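Local coordinates for Esterase/lipase (Lactobacillus rhamnosus, PDB 4N5H), which probably hydrolyses carboxylic esters, and may also transfer acyl groups, as an esterase of the alpha/beta-hydrolase fold, at residues D118-L123 and C157-A162. The protein carries 1 engineered substitution. Residues are numbered along the deposited sequence; the frame is centred on the assembly and turned at random.
Sequences DIFASL and CIQQSA
A chi1 of -93°, off the usual staggered positions, swings the ring of F120 out from helix 112-129 toward I158 and Q159. Q159 leaves its backbone with CG anti to N and then bends at chi2 (68°), which brings its amide back beside the ring. The methyl I158 CG2 sits obliquely off the ring's far end, 3.8 Å from F120 CZ, and touches CE1 as well. On the next edge over, Q159 OE1 lies near the ring plane, 3.6 Å from F120 CE2, with amide and ring planes 26° apart. From its own helix, L123 CD1 stands over one ring face, offset toward the rim, and V155 of helix 147-158 also touches F120. The amide is held from outside the two segments: Q159 NE2 donates to the carbonyl O of V173, and OE1 has a hydrogen bond there too. An alanine in place of F120 would probably open a gap beside I158 and Q159 and leave I158 CG2 and the side-chain oxygen OE1 of Q159 without their aromatic neighbour. Helix 147-158 follows strand 140-145 across what is probably the nucleophile elbow of the alpha/beta-hydrolase fold, and F120 packs helix 112-129 against the chain well beyond that turn. No hydrogen bond joins the segments; this buried join between helix 112-129 and segment 157-162 rests on apolar contact, with OE1 adding, as a secondary contact, probably a weak electrostatic attraction to the C-H edge.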
ATOM      1  N   ASP A 118      30.871  -8.961   9.930  1.00 12.86           N
ATOM      2  CA  ASP A 118      29.629  -9.104   9.118  1.00 12.25           C
ATOM      3  C   ASP A 118      29.818  -8.536   7.735  1.00 12.72           C
ATOM      4  O   ASP A 118      29.494  -9.171   6.722  1.00 12.74           O
ATOM      5  CB  ASP A 118      28.449  -8.412   9.788  1.00 12.06           C
ATOM      6  CG  ASP A 118      27.958  -9.146  11.041  1.00 12.92           C
ATOM      7  OD1 ASP A 118      28.383 -10.320  11.289  1.00 14.44           O
ATOM      8  OD2 ASP A 118      27.141  -8.557  11.787  1.00 14.64           O
ATOM      9  N   ILE A 119      30.397  -7.348   7.671  1.00 11.73           N
ATOM     10  CA  ILE A 119      30.653  -6.750   6.316  1.00 11.26           C
ATOM     11  C   ILE A 119      31.564  -7.589   5.461  1.00 12.64           C
ATOM     12  O   ILE A 119      31.258  -7.869   4.290  1.00 12.32           O
ATOM     13  CB  ILE A 119      31.100  -5.262   6.432  1.00 11.60           C
ATOM     14  CG1 ILE A 119      30.075  -4.380   7.087  1.00 13.68           C
ATOM     15  CG2 ILE A 119      31.498  -4.717   5.123  1.00 12.04           C
ATOM     16  CD1 ILE A 119      30.534  -3.023   7.608  1.00 15.87           C
ATOM     17  N   PHE A 120      32.685  -8.087   6.033  1.00 12.19           N
ATOM     18  CA  PHE A 120      33.576  -8.936   5.253  1.00 11.53           C
ATOM     19  C   PHE A 120      32.896 -10.255   4.840  1.00 12.33           C
ATOM     20  O   PHE A 120      33.135 -10.759   3.752  1.00 13.27           O
ATOM     21  CB  PHE A 120      34.874  -9.220   6.019  1.00 12.42           C
ATOM     22  CG  PHE A 120      35.953  -8.261   5.690  1.00 11.77           C
ATOM     23  CD1 PHE A 120      36.005  -7.040   6.402  1.00 12.76           C
ATOM     24  CD2 PHE A 120      36.844  -8.513   4.667  1.00 15.48           C
ATOM     25  CE1 PHE A 120      36.958  -6.113   6.085  1.00 12.66           C
ATOM     26  CE2 PHE A 120      37.823  -7.592   4.328  1.00 14.88           C
ATOM     27  CZ  PHE A 120      37.826  -6.378   4.985  1.00 14.27           C
ATOM     28  N   ALA A 121      31.990 -10.782   5.675  1.00 11.94           N
ATOM     29  CA  ALA A 121      31.260 -11.981   5.265  1.00 11.34           C
ATOM     30  C   ALA A 121      30.324 -11.749   4.094  1.00 11.34           C
ATOM     31  O   ALA A 121      30.234 -12.591   3.168  1.00 12.30           O
ATOM     32  CB  ALA A 121      30.407 -12.515   6.429  1.00 14.45           C
ATOM     33  N   SER A 122      29.694 -10.548   4.051  1.00 11.96           N
ATOM     34  CA  SER A 122      28.865 -10.177   2.885  1.00 11.98           C
ATOM     35  C   SER A 122      29.728 -10.006   1.661  1.00 10.64           C
ATOM     36  O   SER A 122      29.329 -10.440   0.566  1.00 11.84           O
ATOM     37  CB  SER A 122      28.036  -8.916   3.126  1.00 11.84           C
ATOM     38  OG  SER A 122      28.770  -7.715   3.116  1.00 11.43           O
ATOM     39  N   LEU A 123      30.936  -9.479   1.803  1.00 12.31           N
ATOM     40  CA  LEU A 123      31.836  -9.334   0.619  1.00 12.27           C
ATOM     41  C   LEU A 123      32.290 -10.719   0.135  1.00 11.46           C
ATOM     42  O   LEU A 123      32.340 -10.989  -1.040  1.00 11.98           O
ATOM     43  CB  LEU A 123      33.105  -8.531   0.979  1.00 12.67           C
ATOM     44  CG  LEU A 123      32.908  -7.119   1.541  1.00 16.31           C
ATOM     45  CD1 LEU A 123      34.249  -6.491   1.909  1.00 16.62           C
ATOM     46  CD2 LEU A 123      32.254  -6.259   0.593  1.00 16.29           C
ATOM     47  N   CYS A 157      40.911  -0.200   4.335  1.00 16.51           N
ATOM     48  CA  CYS A 157      42.257  -0.388   4.896  1.00 15.34           C
ATOM     49  C   CYS A 157      42.527  -1.826   5.285  1.00 14.86           C
ATOM     50  O   CYS A 157      43.604  -2.400   4.995  1.00 15.95           O
ATOM     51  CB  CYS A 157      42.412   0.471   6.127  1.00 15.03           C
ATOM     52  SG  CYS A 157      42.423   2.259   5.777  1.00 17.27           S
ATOM     53  N   ILE A 158      41.539  -2.429   5.927  1.00 12.39           N
ATOM     54  CA  ILE A 158      41.675  -3.827   6.381  1.00 13.90           C
ATOM     55  C   ILE A 158      41.912  -4.739   5.217  1.00 14.63           C
ATOM     56  O   ILE A 158      42.741  -5.652   5.291  1.00 15.16           O
ATOM     57  CB  ILE A 158      40.490  -4.278   7.244  1.00 14.53           C
ATOM     58  CG1 ILE A 158      40.386  -3.442   8.513  1.00 16.15           C
ATOM     59  CG2 ILE A 158      40.569  -5.770   7.577  1.00 15.99           C
ATOM     60  CD1 ILE A 158      39.030  -3.456   9.159  1.00 17.46           C
ATOM     61  N   GLN A 159      41.235  -4.545   4.104  1.00 13.93           N
ATOM     62  CA  GLN A 159      41.417  -5.369   2.957  1.00 13.82           C
ATOM     63  C   GLN A 159      42.868  -5.344   2.429  1.00 16.09           C
ATOM     64  O   GLN A 159      43.256  -6.289   1.749  1.00 16.56           O
ATOM     65  CB  GLN A 159      40.397  -4.952   1.885  1.00 14.70           C
ATOM     66  CG  GLN A 159      40.601  -5.537   0.506  1.00 16.12           C
ATOM     67  CD  GLN A 159      40.362  -7.036   0.399  1.00 16.64           C
ATOM     68  OE1 GLN A 159      39.842  -7.652   1.311  1.00 15.54           O
ATOM     69  NE2 GLN A 159      40.692  -7.602  -0.752  1.00 17.64           N
ATOM     70  N   GLN A 160      43.632  -4.272   2.702  1.00 16.49           N
ATOM     71  CA  GLN A 160      44.967  -4.177   2.179  1.00 17.89           C
ATOM     72  C   GLN A 160      46.030  -4.698   3.171  1.00 21.83           C
ATOM     73  O   GLN A 160      47.211  -4.713   2.849  1.00 24.13           O
ATOM     74  CB  GLN A 160      45.318  -2.718   1.902  1.00 19.32           C
ATOM     75  CG  GLN A 160      44.339  -1.909   1.249  1.00 23.31           C
ATOM     76  CD  GLN A 160      43.683  -2.581   0.100  1.00 26.13           C
ATOM     77  OE1 GLN A 160      44.307  -3.389  -0.629  1.00 29.69           O
ATOM     78  NE2 GLN A 160      42.322  -2.239  -0.092  1.00 26.67           N
ATOM     79  N   SER A 161      45.657  -5.020   4.399  1.00 16.98           N
ATOM     80  CA  SER A 161      46.628  -5.196   5.483  1.00 17.33           C
ATOM     81  C   SER A 161      46.461  -6.532   6.204  1.00 17.32           C
ATOM     82  O   SER A 161      45.466  -6.795   6.903  1.00 17.52           O
ATOM     83  CB  SER A 161      46.485  -4.134   6.521  1.00 19.82           C
ATOM     84  OG  SER A 161      47.170  -4.425   7.745  1.00 19.84           O
ATOM     85  N   ALA A 162      47.472  -7.406   6.093  1.00 19.75           N
ATOM     86  CA  ALA A 162      47.435  -8.689   6.810  1.00 20.71           C
ATOM     87  C   ALA A 162      47.329  -8.497   8.342  1.00 16.49           C
ATOM     88  O   ALA A 162      46.565  -9.213   9.027  1.00 18.47           O
ATOM     89  CB  ALA A 162      48.718  -9.494   6.530  1.00 22.44           C
TER